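MutT/nudix family protein (Shewanella oneidensis, PDB 3GZ5) acts as an ADP-ribose-dependent transcriptional regulator of NAD metabolism, joining a Nudix domain to a DNA-binding winged helix-turn-helix domain. Local coordinates at residues T24-L29 against L146-Q151; V42-H47 against P140-H145; E66-T71 against I87-T92; E201-L206 against Y232-N237. All blocks are in the same frame, centred on the assembly; numbering follows the deposited sequence.

Contact 1 of 4, residues T24-L29 against L146-Q151; sequences TVDAVL and LQLIEQ
Val28 points toward helix 146-151, touches it with both methyls and buries more surface than any other residue in this mainly aliphatic meeting of strand and helix. Its CG1 lies 4.0 Å from Ile149 CG1, the two branched side chains crossing at a slant. With CG1 anti to the backbone N (chi1 -170°), the second methyl stands beside that N, and Val28 CG2 comes to 4.0 Å from the backbone oxygen of Leu148. Ile149 answers with the methylene of its longer branch, which touches both valine methyls. Leu148, one residue earlier, points toward the strand, yet its nearest neighbour there is polar: its CD1 is 4.5 Å from OD1 of Asp26, a buried carboxylate oxygen that is satisfied by a hydrogen bond with Thr106. The axes of the two short segments pass 9.0 Å apart at 53°, the spacing of a helix laid on a sheet through small aliphatic groups. This is the layered alpha/beta/alpha build of a Nudix domain. Leu148 also rests on Cys108 of strand 104-112 and Cys91 of strand 86-95, while on the other face of strand 22-33 Val25 and Ala27 pack against helix 68-80.

Contact 2 of 4, residues V42-H47 against P140-H145; sequences VQRSNH and PLAFDH
Arg44 lays its side chain against Ala142 and Phe143, first by carbon and then by charge. The apolar share falls to its last methylene, Arg44 CD, which sits 3.8 Å from Ala142 CB and also touches the phenylalanine ring. The bend at chi3 (72°) then turns the guanidinium so that Phe143 CE2 lies over one of its faces and Arg44 NH2 meets the ring obliquely, 3.1 Å from Phe143 CZ. The two planes are tilted by 35°. Phe143 occupies the second position of a type II' beta turn running from Ala142 to His145, closed by His145 N to Ala142 O at 3.1 Å. That turn leads into helix 145-162 of the Nudix domain, with Asp144 at the N-cap position; its side chain makes no capping bond and is instead salt-bridged to Arg98. Polar contact comes from the arginine's own loop: Asn46 O lies over the centre of the guanidinium, 3.3 Å from Arg44 CZ, on the face opposite Phe143. With an alanine in place of Arg44, the CE2 and CZ atoms of Phe143 and the methyl of Ala142 would probably lose this cover, and the Asn46 carbonyl its positive neighbour. Among aromatic contacts, Phe143 also meets Phe49 edge-to-face.

Contact 3 of 4, residues E66-T71 against I87-T92; sequences ESLEQT and IEQLCT
Leu68 and Glu69, in the opening turn of helix 68-80, are the residues that touch strand 87-92, and what precedes them prepares that turn. Glu66 is tied by a backbone hydrogen bond to the second subunit. Ser67 then provides the N-cap: its OG accepts from Gln70 N at 3.2 Å with a nearly straight N-H...O angle of 169°, while its carbonyl oxygen takes the first helical bond, from Thr71 N. Leu68 points toward the strand and brings CD1 up to the end of the Gln89 side chain, a loose touch that is completed by Val25, by Tyr109 and by Trp103 of the second subunit. Glu69 starts off to the flank of the strand, but its chain runs out extended, CG anti to the backbone N (chi1 -170°), and this carries the carboxylate carbon CD to 4.3 Å from Ile87 CG2. Thr71 turns to Val25 on strand 22-33 instead. The helix probably corresponds to the helix of the Nudix motif, and Ile87 packs more broadly on it through Val72, Leu73 and Leu76. Since no hydrogen bond or salt bridge crosses between the two segments, helix and strand meet here by light van der Waals contact alone; directional bonds serve the helix start, the dimer, and the strand's links to helix 145-162 and strand 104-112.

Contact 4 of 4, residues E201-L206 against Y232-N237; sequences EQADLL and YRFLRN
Ala203, Leu205, Tyr232 and Phe234 form a compact apolar cluster where the end of helix 193-203, in the winged helix domain, is covered by the chain that follows the last strand of that domain. The tight side belongs to the carbons. Leu205 lies over one face of the Tyr232 ring, its CD1 reaching 3.5 Å from CD2 of the tyrosine, while Leu205 CD2 settles 3.6 Å from Tyr232 CB. The small Ala203 lets Phe234 come close, its CB being 3.5 Å from CE1 of that ring. The two aromatics also meet each other: Tyr232 CE2 stands 3.8 Å above the Phe234 plane, toward the rim. The tyrosine's chi1 of -176° carries its ring across the helix end, where Tyr232 OH reaches 3.8 Å from Ala203 CA. A serine in place of Tyr232 would probably leave the Leu205 methyls without their aromatic cover and Phe234 without the ring that props it. Away from this cluster the contact thins out. Asp204, the first residue past the helix, with positive phi, is exposed, as are Leu235 and Arg236, though the Leu235 carbonyl hydrogen-bonds Tyr162 of the second subunit. Arg233 starts away from the helix; its NH1 donates to Tyr232 O at 2.7 Å, approaching from above the carbonyl plane, 67° out of it.

In the fold
Contacts 1, 2 and 3 belong to the Nudix domain and reach one mixed sheet, with contacts 2 and 3 nested along the chain inside the loop that contact 1 closes. Contact 1 is core, mainly aliphatic, with one buried carboxylate at its edge, and touches both others: Ile149 meets Leu141 of contact 2, and Leu148 meets Cys91 of contact 3. Contact 2 is more peripheral and brings a guanidinium obliquely against an aromatic ring; contact 3, also partly buried, lies beside the second subunit. Contact 4 is buried too, but aromatic in character and on the far side of the chain's centre, about 38 Å from contact 2 between centres. Like contact 3, it touches the second subunit.

Contact 1 of 4, residues T24-L29 against L146-Q151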
loop_
_atom_site.group_PDB
_atom_site.type_symbol
_atom_site.label_atom_id
_atom_site.label_comp_id
_atom_site.label_asym_id
_atom_site.label_seq_id
_atom_site.Cartn_x
_atom_site.Cartn_y
_atom_site.Cartn_z
ATOM N N THR B 24 12.835 12.226 1.494
ATOM C CA THR B 24 12.824 12.242 0.040
ATOM C C THR B 24 11.619 11.485 -0.525
ATOM O O THR B 24 10.890 10.790 0.198
ATOM C CB THR B 24 14.128 11.673 -0.558
ATOM O OG1 THR B 24 14.291 10.306 -0.150
ATOM C CG2 THR B 24 15.381 12.514 -0.121
ATOM N N VAL B 25 11.393 11.645 -1.817
ATOM C CA VAL B 25 10.381 10.874 -2.506
ATOM C C VAL B 25 11.151 10.164 -3.633
ATOM O O VAL B 25 12.056 10.763 -4.183
ATOM C CB VAL B 25 9.212 11.814 -3.014
ATOM C CG1 VAL B 25 8.113 11.025 -3.649
ATOM C CG2 VAL B 25 8.611 12.600 -1.853
ATOM N N ASP B 26 10.845 8.892 -3.921
ATOM C CA ASP B 26 11.480 8.142 -5.023
ATOM C C ASP B 26 10.409 7.427 -5.833
ATOM O O ASP B 26 9.305 7.231 -5.371
ATOM C CB ASP B 26 12.475 7.078 -4.508
ATOM C CG ASP B 26 13.772 7.686 -3.970
ATOM O OD1 ASP B 26 14.314 7.189 -2.980
ATOM O OD2 ASP B 26 14.246 8.693 -4.523
ATOM N N ALA B 27 10.775 7.002 -7.030
ATOM C CA ALA B 27 9.886 6.293 -7.936
ATOM C C ALA B 27 10.661 5.217 -8.671
ATOM O O ALA B 27 11.745 5.480 -9.222
ATOM C CB ALA B 27 9.292 7.245 -8.931
ATOM N N VAL B 28 10.102 4.006 -8.639
ATOM C CA VAL B 28 10.448 2.931 -9.560
ATOM C C VAL B 28 9.499 3.019 -10.765
ATOM O O VAL B 28 8.323 2.644 -10.690
ATOM C CB VAL B 28 10.391 1.549 -8.889
ATOM C CG1 VAL B 28 10.993 0.509 -9.798
ATOM C CG2 VAL B 28 11.154 1.559 -7.542
ATOM N N LEU B 29 10.009 3.574 -11.859
ATOM C CA LEU B 29 9.259 3.709 -13.078
ATOM C C LEU B 29 9.665 2.579 -14.014
ATOM O O LEU B 29 10.844 2.473 -14.382
ATOM C CB LEU B 29 9.564 5.058 -13.711
ATOM C CG LEU B 29 9.152 5.344 -15.161
ATOM C CD1 LEU B 29 7.642 5.436 -15.324
ATOM C CD2 LEU B 29 9.827 6.650 -15.633
ATOM N N LEU B 146 17.879 -1.106 -4.589
ATOM C CA LEU B 146 17.656 -2.438 -5.113
ATOM C C LEU B 146 16.465 -3.100 -4.430
ATOM O O LEU B 146 15.667 -3.785 -5.075
ATOM C CB LEU B 146 18.894 -3.332 -4.955
ATOM C CG LEU B 146 18.680 -4.782 -5.434
ATOM C CD1 LEU B 146 18.313 -4.795 -6.920
ATOM C CD2 LEU B 146 19.909 -5.661 -5.168
ATOM N N GLN B 147 16.366 -2.902 -3.125
ATOM C CA GLN B 147 15.317 -3.494 -2.328
ATOM C C GLN B 147 13.950 -2.881 -2.657
ATOM O O GLN B 147 12.951 -3.598 -2.725
ATOM C CB GLN B 147 15.662 -3.291 -0.857
ATOM C CG GLN B 147 14.969 -4.217 0.116
ATOM C CD GLN B 147 15.612 -4.151 1.490
ATOM O OE1 GLN B 147 16.767 -3.710 1.630
ATOM N NE2 GLN B 147 14.875 -4.591 2.516
ATOM N N LEU B 148 13.924 -1.562 -2.867
ATOM C CA LEU B 148 12.731 -0.840 -3.341
ATOM C C LEU B 148 12.266 -1.324 -4.732
ATOM O O LEU B 148 11.075 -1.490 -4.964
ATOM C CB LEU B 148 12.980 0.677 -3.344
ATOM C CG LEU B 148 13.131 1.410 -2.000
ATOM C CD1 LEU B 148 13.505 2.850 -2.226
ATOM C CD2 LEU B 148 11.867 1.322 -1.098
ATOM N N ILE B 149 13.213 -1.563 -5.639
ATOM C CA ILE B 149 12.937 -2.145 -6.974
ATOM C C ILE B 149 12.299 -3.534 -6.874
ATOM O O ILE B 149 11.260 -3.787 -7.493
ATOM C CB ILE B 149 14.192 -2.090 -7.903
ATOM C CG1 ILE B 149 14.509 -0.630 -8.209
ATOM C CG2 ILE B 149 13.977 -2.832 -9.227
ATOM C CD1 ILE B 149 15.880 -0.370 -8.736
ATOM N N GLU B 150 12.890 -4.405 -6.058
ATOM C CA GLU B 150 12.327 -5.732 -5.779
ATOM C C GLU B 150 10.895 -5.699 -5.207
ATOM O O GLU B 150 10.044 -6.516 -5.581
ATOM C CB GLU B 150 13.227 -6.499 -4.794
ATOM C CG GLU B 150 14.633 -6.803 -5.311
ATOM C CD GLU B 150 15.505 -7.552 -4.288
ATOM O OE1 GLU B 150 15.100 -7.642 -3.098
ATOM O OE2 GLU B 150 16.593 -8.049 -4.683
ATOM N N GLN B 151 10.645 -4.777 -4.279
ATOM C CA GLN B 151 9.308 -4.573 -3.756
ATOM C C GLN B 151 8.329 -4.076 -4.854
ATOM O O GLN B 151 7.218 -4.589 -4.981
ATOM C CB GLN B 151 9.356 -3.625 -2.559
ATOM C CG GLN B 151 8.160 -3.772 -1.628
ATOM C CD GLN B 151 8.349 -3.087 -0.280
ATOM O OE1 GLN B 151 9.482 -2.851 0.181
ATOM N NE2 GLN B 151 7.228 -2.767 0.366
#

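Contact 2 of 4, residues V42-H47 against P140-H145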
loop_
_atom_site.group_PDB
_atom_site.type_symbol
_atom_site.label_atom_id
_atom_site.label_comp_id
_atom_site.label_asym_id
_atom_site.label_seq_id
_atom_site.Cartn_x
_atom_site.Cartn_y
_atom_site.Cartn_z
ATOM N N VAL B 42 18.977 6.718 -12.624
ATOM C CA VAL B 42 19.606 8.035 -12.635
ATOM C C VAL B 42 20.935 7.868 -11.930
ATOM O O VAL B 42 21.012 7.240 -10.865
ATOM C CB VAL B 42 18.733 9.104 -11.891
ATOM C CG1 VAL B 42 19.435 10.474 -11.822
ATOM C CG2 VAL B 42 17.374 9.240 -12.552
ATOM N N GLN B 43 21.991 8.385 -12.549
ATOM C CA GLN B 43 23.314 8.267 -11.961
ATOM C C GLN B 43 23.535 9.398 -10.960
ATOM O O GLN B 43 23.268 10.565 -11.269
ATOM C CB GLN B 43 24.401 8.278 -13.033
ATOM C CG GLN B 43 25.581 7.445 -12.627
ATOM C CD GLN B 43 26.799 7.619 -13.520
ATOM O OE1 GLN B 43 26.820 8.444 -14.451
ATOM N NE2 GLN B 43 27.833 6.845 -13.226
ATOM N N ARG B 44 24.016 9.031 -9.771
ATOM C CA ARG B 44 24.225 9.991 -8.685
ATOM C C ARG B 44 25.458 10.881 -8.890
ATOM O O ARG B 44 26.607 10.444 -8.697
ATOM C CB ARG B 44 24.321 9.274 -7.336
ATOM C CG ARG B 44 23.020 8.702 -6.821
ATOM C CD ARG B 44 23.041 8.673 -5.310
ATOM N NE ARG B 44 22.915 10.028 -4.766
ATOM C CZ ARG B 44 23.292 10.386 -3.544
ATOM N NH1 ARG B 44 23.146 11.641 -3.141
ATOM N NH2 ARG B 44 23.836 9.498 -2.733
ATOM N N SER B 45 25.196 12.126 -9.291
ATOM C CA SER B 45 26.219 13.166 -9.415
ATOM C C SER B 45 26.401 13.897 -8.082
ATOM O O SER B 45 26.403 15.141 -8.049
ATOM C CB SER B 45 25.779 14.179 -10.465
ATOM O OG SER B 45 24.586 14.845 -10.058
ATOM N N ASN B 46 26.563 13.133 -6.994
ATOM C CA ASN B 46 26.369 13.665 -5.649
ATOM C C ASN B 46 26.701 12.647 -4.569
ATOM O O ASN B 46 26.165 11.535 -4.566
ATOM C CB ASN B 46 24.907 14.097 -5.494
ATOM C CG ASN B 46 24.757 15.455 -4.854
ATOM O OD1 ASN B 46 25.617 16.328 -5.000
ATOM N ND2 ASN B 46 23.649 15.651 -4.150
ATOM N N HIS B 47 27.591 13.034 -3.661
ATOM C CA HIS B 47 27.997 12.232 -2.495
ATOM C C HIS B 47 26.781 12.185 -1.541
ATOM O O HIS B 47 26.000 13.155 -1.496
ATOM C CB HIS B 47 29.181 12.958 -1.822
ATOM C CG HIS B 47 30.366 12.090 -1.481
ATOM N ND1 HIS B 47 31.598 12.245 -2.088
ATOM C CD2 HIS B 47 30.532 11.121 -0.547
ATOM C CE1 HIS B 47 32.463 11.392 -1.562
ATOM N NE2 HIS B 47 31.841 10.701 -0.621
ATOM N N PRO B 140 25.241 -2.475 -8.339
ATOM C CA PRO B 140 25.417 -1.886 -7.017
ATOM C C PRO B 140 24.637 -0.576 -6.936
ATOM O O PRO B 140 25.147 0.497 -7.299
ATOM C CB PRO B 140 26.929 -1.651 -6.940
ATOM C CG PRO B 140 27.363 -1.435 -8.369
ATOM C CD PRO B 140 26.313 -2.056 -9.272
ATOM N N LEU B 141 23.385 -0.664 -6.490
ATOM C CA LEU B 141 22.530 0.526 -6.511
ATOM C C LEU B 141 22.734 1.331 -5.243
ATOM O O LEU B 141 22.929 0.763 -4.161
ATOM C CB LEU B 141 21.057 0.152 -6.719
ATOM C CG LEU B 141 20.756 -0.621 -8.009
ATOM C CD1 LEU B 141 19.270 -0.805 -8.177
ATOM C CD2 LEU B 141 21.340 0.057 -9.247
ATOM N N ALA B 142 22.711 2.652 -5.387
ATOM C CA ALA B 142 22.727 3.541 -4.230
ATOM C C ALA B 142 21.717 3.095 -3.154
ATOM O O ALA B 142 20.654 2.535 -3.458
ATOM C CB ALA B 142 22.472 4.975 -4.659
ATOM N N PHE B 143 22.104 3.305 -1.901
ATOM C CA PHE B 143 21.265 3.105 -0.740
ATOM C C PHE B 143 20.612 1.736 -0.736
ATOM O O PHE B 143 21.293 0.708 -0.887
ATOM C CB PHE B 143 20.220 4.222 -0.631
ATOM C CG PHE B 143 20.796 5.620 -0.667
ATOM C CD1 PHE B 143 21.324 6.204 0.485
ATOM C CD2 PHE B 143 20.771 6.365 -1.833
ATOM C CE1 PHE B 143 21.843 7.511 0.465
ATOM C CE2 PHE B 143 21.290 7.674 -1.869
ATOM C CZ PHE B 143 21.818 8.245 -0.711
ATOM N N ASP B 144 19.296 1.718 -0.538
ATOM C CA ASP B 144 18.536 0.477 -0.447
ATOM C C ASP B 144 17.633 0.344 -1.670
ATOM O O ASP B 144 16.645 -0.395 -1.635
ATOM C CB ASP B 144 17.707 0.434 0.864
ATOM C CG ASP B 144 16.692 1.601 0.980
ATOM O OD1 ASP B 144 16.744 2.562 0.179
ATOM O OD2 ASP B 144 15.848 1.556 1.891
ATOM N N HIS B 145 17.988 1.055 -2.736
ATOM C CA HIS B 145 17.174 1.148 -3.936
ATOM C C HIS B 145 16.929 -0.177 -4.683
ATOM O O HIS B 145 15.875 -0.353 -5.321
ATOM C CB HIS B 145 17.745 2.186 -4.888
ATOM C CG HIS B 145 17.619 3.591 -4.395
ATOM N ND1 HIS B 145 17.931 4.676 -5.182
ATOM C CD2 HIS B 145 17.233 4.092 -3.195
ATOM C CE1 HIS B 145 17.746 5.787 -4.491
ATOM N NE2 HIS B 145 17.305 5.460 -3.286
#

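Contact 3 of 4, residues E66-T71 against I87-T92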
loop_
_atom_site.group_PDB
_atom_site.type_symbol
_atom_site.label_atom_id
_atom_site.label_comp_id
_atom_site.label_asym_id
_atom_site.label_seq_id
_atom_site.Cartn_x
_atom_site.Cartn_y
_atom_site.Cartn_z
ATOM N N GLU B 66 2.613 20.828 -4.132
ATOM C CA GLU B 66 1.515 20.992 -3.170
ATOM C C GLU B 66 1.127 19.664 -2.481
ATOM O O GLU B 66 0.418 19.661 -1.480
ATOM C CB GLU B 66 0.299 21.604 -3.862
ATOM C CG GLU B 66 0.654 22.852 -4.673
ATOM C CD GLU B 66 -0.542 23.746 -4.942
ATOM O OE1 GLU B 66 -0.694 24.751 -4.204
ATOM O OE2 GLU B 66 -1.330 23.440 -5.877
ATOM N N SER B 67 1.591 18.544 -3.032
ATOM C CA SER B 67 1.369 17.218 -2.456
ATOM C C SER B 67 2.580 16.322 -2.772
ATOM O O SER B 67 3.423 16.677 -3.605
ATOM C CB SER B 67 0.106 16.581 -3.036
ATOM O OG SER B 67 0.370 16.264 -4.395
ATOM N N LEU B 68 2.646 15.162 -2.121
ATOM C CA LEU B 68 3.682 14.166 -2.418
ATOM C C LEU B 68 3.623 13.637 -3.847
ATOM O O LEU B 68 4.658 13.444 -4.462
ATOM C CB LEU B 68 3.605 13.021 -1.429
ATOM C CG LEU B 68 3.969 13.380 0.015
ATOM C CD1 LEU B 68 3.662 12.181 0.860
ATOM C CD2 LEU B 68 5.456 13.842 0.126
ATOM N N GLU B 69 2.426 13.435 -4.387
ATOM C CA GLU B 69 2.292 13.058 -5.792
ATOM C C GLU B 69 2.880 14.108 -6.741
ATOM O O GLU B 69 3.558 13.760 -7.721
ATOM C CB GLU B 69 0.833 12.734 -6.169
ATOM C CG GLU B 69 0.697 12.109 -7.547
ATOM C CD GLU B 69 -0.752 11.915 -7.976
ATOM O OE1 GLU B 69 -1.236 12.699 -8.819
ATOM O OE2 GLU B 69 -1.412 10.983 -7.469
ATOM N N GLN B 70 2.611 15.385 -6.484
ATOM C CA GLN B 70 3.219 16.443 -7.308
ATOM C C GLN B 70 4.750 16.387 -7.195
ATOM O O GLN B 70 5.459 16.508 -8.174
ATOM C CB GLN B 70 2.650 17.809 -6.947
ATOM C CG GLN B 70 1.155 17.898 -7.263
ATOM C CD GLN B 70 0.550 19.309 -7.202
ATOM O OE1 GLN B 70 -0.648 19.498 -7.487
ATOM N NE2 GLN B 70 1.355 20.291 -6.830
ATOM N N THR B 71 5.262 16.133 -5.999
ATOM C CA THR B 71 6.692 15.932 -5.833
ATOM C C THR B 71 7.250 14.823 -6.754
ATOM O O THR B 71 8.175 15.070 -7.508
ATOM C CB THR B 71 7.045 15.661 -4.372
ATOM O OG1 THR B 71 6.559 16.759 -3.567
ATOM C CG2 THR B 71 8.572 15.500 -4.222
ATOM N N ILE B 87 0.700 6.002 -11.737
ATOM C CA ILE B 87 1.558 6.179 -10.567
ATOM C C ILE B 87 0.795 5.825 -9.306
ATOM O O ILE B 87 -0.372 6.159 -9.169
ATOM C CB ILE B 87 2.196 7.628 -10.516
ATOM C CG1 ILE B 87 3.312 7.681 -9.478
ATOM C CG2 ILE B 87 1.122 8.722 -10.255
ATOM C CD1 ILE B 87 4.429 8.612 -9.857
ATOM N N GLU B 88 1.453 5.117 -8.397
ATOM C CA GLU B 88 0.852 4.674 -7.159
ATOM C C GLU B 88 1.937 4.564 -6.104
ATOM O O GLU B 88 3.032 4.033 -6.366
ATOM C CB GLU B 88 0.202 3.286 -7.357
ATOM C CG GLU B 88 -0.384 2.684 -6.072
ATOM C CD GLU B 88 -0.839 1.238 -6.235
ATOM O OE1 GLU B 88 -1.919 0.885 -5.706
ATOM O OE2 GLU B 88 -0.109 0.445 -6.876
ATOM N N GLN B 89 1.637 5.038 -4.902
ATOM C CA GLN B 89 2.554 4.900 -3.783
ATOM C C GLN B 89 2.818 3.422 -3.468
ATOM O O GLN B 89 1.882 2.615 -3.364
ATOM C CB GLN B 89 1.965 5.624 -2.564
ATOM C CG GLN B 89 2.976 6.279 -1.651
ATOM C CD GLN B 89 2.320 7.042 -0.522
ATOM O OE1 GLN B 89 2.152 8.270 -0.588
ATOM N NE2 GLN B 89 1.956 6.330 0.514
ATOM N N LEU B 90 4.091 3.060 -3.345
ATOM C CA LEU B 90 4.512 1.716 -2.986
ATOM C C LEU B 90 4.623 1.519 -1.456
ATOM O O LEU B 90 3.946 0.683 -0.854
ATOM C CB LEU B 90 5.856 1.407 -3.665
ATOM C CG LEU B 90 6.455 0.007 -3.452
ATOM C CD1 LEU B 90 5.540 -1.093 -3.989
ATOM C CD2 LEU B 90 7.891 -0.127 -4.006
ATOM N N CYS B 91 5.505 2.301 -0.838
ATOM C CA CYS B 91 5.839 2.128 0.549
ATOM C C CYS B 91 6.652 3.355 0.985
ATOM O O CYS B 91 7.096 4.157 0.147
ATOM C CB CYS B 91 6.635 0.827 0.769
ATOM S SG CYS B 91 8.214 0.817 -0.115
ATOM N N THR B 92 6.778 3.521 2.296
ATOM C CA THR B 92 7.606 4.565 2.890
ATOM C C THR B 92 8.598 3.804 3.732
ATOM O O THR B 92 8.208 3.020 4.588
ATOM C CB THR B 92 6.750 5.546 3.732
ATOM O OG1 THR B 92 5.908 6.274 2.834
ATOM C CG2 THR B 92 7.604 6.544 4.505
#

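Contact 4 of 4, residues E201-L206 against Y232-N237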
loop_
_atom_site.group_PDB
_atom_site.type_symbol
_atom_site.label_atom_id
_atom_site.label_comp_id
_atom_site.label_asym_id
_atom_site.label_seq_id
_atom_site.Cartn_x
_atom_site.Cartn_y
_atom_site.Cartn_z
ATOM N N GLU B 201 -12.694 -8.871 -21.512
ATOM C CA GLU B 201 -13.973 -8.484 -22.114
ATOM C C GLU B 201 -15.024 -8.157 -21.066
ATOM O O GLU B 201 -15.836 -7.248 -21.254
ATOM C CB GLU B 201 -14.489 -9.560 -23.080
ATOM C CG GLU B 201 -13.682 -9.662 -24.403
ATOM C CD GLU B 201 -14.224 -10.710 -25.407
ATOM O OE1 GLU B 201 -15.454 -10.765 -25.654
ATOM O OE2 GLU B 201 -13.405 -11.468 -25.977
ATOM N N GLN B 202 -14.982 -8.867 -19.947
ATOM C CA GLN B 202 -15.958 -8.681 -18.884
ATOM C C GLN B 202 -15.629 -7.515 -17.943
ATOM O O GLN B 202 -16.534 -6.855 -17.429
ATOM C CB GLN B 202 -16.137 -9.992 -18.118
ATOM C CG GLN B 202 -17.011 -10.992 -18.886
ATOM C CD GLN B 202 -16.751 -12.444 -18.515
ATOM O OE1 GLN B 202 -16.705 -13.313 -19.393
ATOM N NE2 GLN B 202 -16.583 -12.719 -17.217
ATOM N N ALA B 203 -14.335 -7.268 -17.731
ATOM C CA ALA B 203 -13.859 -6.080 -17.026
ATOM C C ALA B 203 -14.361 -4.832 -17.746
ATOM O O ALA B 203 -14.713 -3.835 -17.116
ATOM C CB ALA B 203 -12.365 -6.072 -16.976
ATOM N N ASP B 204 -14.395 -4.895 -19.072
ATOM C CA ASP B 204 -14.954 -3.814 -19.840
ATOM C C ASP B 204 -14.100 -2.543 -19.669
ATOM O O ASP B 204 -14.619 -1.443 -19.412
ATOM C CB ASP B 204 -16.379 -3.592 -19.348
ATOM C CG ASP B 204 -17.171 -2.758 -20.275
ATOM O OD1 ASP B 204 -17.081 -3.005 -21.499
ATOM O OD2 ASP B 204 -17.863 -1.847 -19.772
ATOM N N LEU B 205 -12.789 -2.728 -19.818
ATOM C CA LEU B 205 -11.771 -1.720 -19.489
ATOM C C LEU B 205 -11.001 -1.217 -20.689
ATOM O O LEU B 205 -10.258 -0.226 -20.592
ATOM C CB LEU B 205 -10.764 -2.299 -18.488
ATOM C CG LEU B 205 -11.272 -2.474 -17.061
ATOM C CD1 LEU B 205 -10.270 -3.309 -16.264
ATOM C CD2 LEU B 205 -11.506 -1.100 -16.409
ATOM N N LEU B 206 -11.129 -1.924 -21.803
ATOM C CA LEU B 206 -10.420 -1.549 -23.004
ATOM C C LEU B 206 -11.401 -0.919 -23.990
ATOM O O LEU B 206 -12.571 -1.341 -24.079
ATOM C CB LEU B 206 -9.744 -2.768 -23.633
ATOM C CG LEU B 206 -8.633 -3.466 -22.842
ATOM C CD1 LEU B 206 -8.029 -4.602 -23.683
ATOM C CD2 LEU B 206 -7.565 -2.449 -22.494
ATOM N N TYR B 232 -9.606 -0.104 -11.383
ATOM C CA TYR B 232 -10.353 -1.374 -11.472
ATOM C C TYR B 232 -9.546 -2.593 -11.018
ATOM O O TYR B 232 -8.429 -2.829 -11.505
ATOM C CB TYR B 232 -10.881 -1.622 -12.887
ATOM C CG TYR B 232 -11.740 -2.873 -12.984
ATOM C CD1 TYR B 232 -13.141 -2.782 -13.031
ATOM C CD2 TYR B 232 -11.154 -4.150 -13.014
ATOM C CE1 TYR B 232 -13.934 -3.923 -13.110
ATOM C CE2 TYR B 232 -11.933 -5.300 -13.095
ATOM C CZ TYR B 232 -13.322 -5.183 -13.139
ATOM O OH TYR B 232 -14.086 -6.326 -13.215
ATOM N N ARG B 233 -10.138 -3.376 -10.119
ATOM C CA ARG B 233 -9.557 -4.646 -9.673
ATOM C C ARG B 233 -10.537 -5.815 -9.836
ATOM O O ARG B 233 -11.694 -5.723 -9.409
ATOM C CB ARG B 233 -9.119 -4.555 -8.200
ATOM C CG ARG B 233 -8.058 -3.481 -7.894
ATOM C CD ARG B 233 -6.715 -3.714 -8.639
ATOM N NE ARG B 233 -5.744 -2.623 -8.450
ATOM C CZ ARG B 233 -5.653 -1.540 -9.222
ATOM N NH1 ARG B 233 -6.461 -1.375 -10.259
ATOM N NH2 ARG B 233 -4.738 -0.610 -8.957
ATOM N N PHE B 234 -10.067 -6.915 -10.440
ATOM C CA PHE B 234 -10.815 -8.172 -10.454
ATOM C C PHE B 234 -10.811 -8.736 -9.046
ATOM O O PHE B 234 -9.814 -8.617 -8.325
ATOM C CB PHE B 234 -10.166 -9.223 -11.367
ATOM C CG PHE B 234 -10.111 -8.842 -12.814
ATOM C CD1 PHE B 234 -11.228 -8.992 -13.631
ATOM C CD2 PHE B 234 -8.928 -8.366 -13.377
ATOM C CE1 PHE B 234 -11.170 -8.660 -14.980
ATOM C CE2 PHE B 234 -8.856 -8.034 -14.723
ATOM C CZ PHE B 234 -9.979 -8.172 -15.526
ATOM N N LEU B 235 -11.918 -9.353 -8.660
ATOM C CA LEU B 235 -12.009 -10.039 -7.368
ATOM C C LEU B 235 -11.249 -11.381 -7.354
ATOM O O LEU B 235 -10.565 -11.724 -6.379
ATOM C CB LEU B 235 -13.477 -10.189 -6.952
ATOM C CG LEU B 235 -13.970 -9.192 -5.890
ATOM C CD1 LEU B 235 -13.840 -7.738 -6.353
ATOM C CD2 LEU B 235 -15.413 -9.497 -5.457
ATOM N N ARG B 236 -11.357 -12.127 -8.447
ATOM C CA ARG B 236 -10.620 -13.371 -8.611
ATOM C C ARG B 236 -9.298 -13.126 -9.335
ATOM O O ARG B 236 -9.229 -12.294 -10.255
ATOM C CB ARG B 236 -11.459 -14.442 -9.348
ATOM C CG ARG B 236 -12.741 -13.958 -10.109
ATOM C CD ARG B 236 -12.481 -12.993 -11.319
ATOM N NE ARG B 236 -12.701 -11.571 -10.990
ATOM C CZ ARG B 236 -13.878 -10.943 -11.034
ATOM N NH1 ARG B 236 -14.983 -11.589 -11.386
ATOM N NH2 ARG B 236 -13.964 -9.659 -10.719
ATOM N N ASN B 237 -8.257 -13.849 -8.903
ATOM C CA ASN B 237 -6.949 -13.849 -9.570
ATOM C C ASN B 237 -7.009 -14.334 -11.018
ATOM O O ASN B 237 -7.971 -14.991 -11.428
ATOM C CB ASN B 237 -5.933 -14.690 -8.788
ATOM C CG ASN B 237 -6.455 -16.089 -8.448
ATOM O OD1 ASN B 237 -7.544 -16.245 -7.883
ATOM N ND2 ASN B 237 -5.666 -17.112 -8.773
#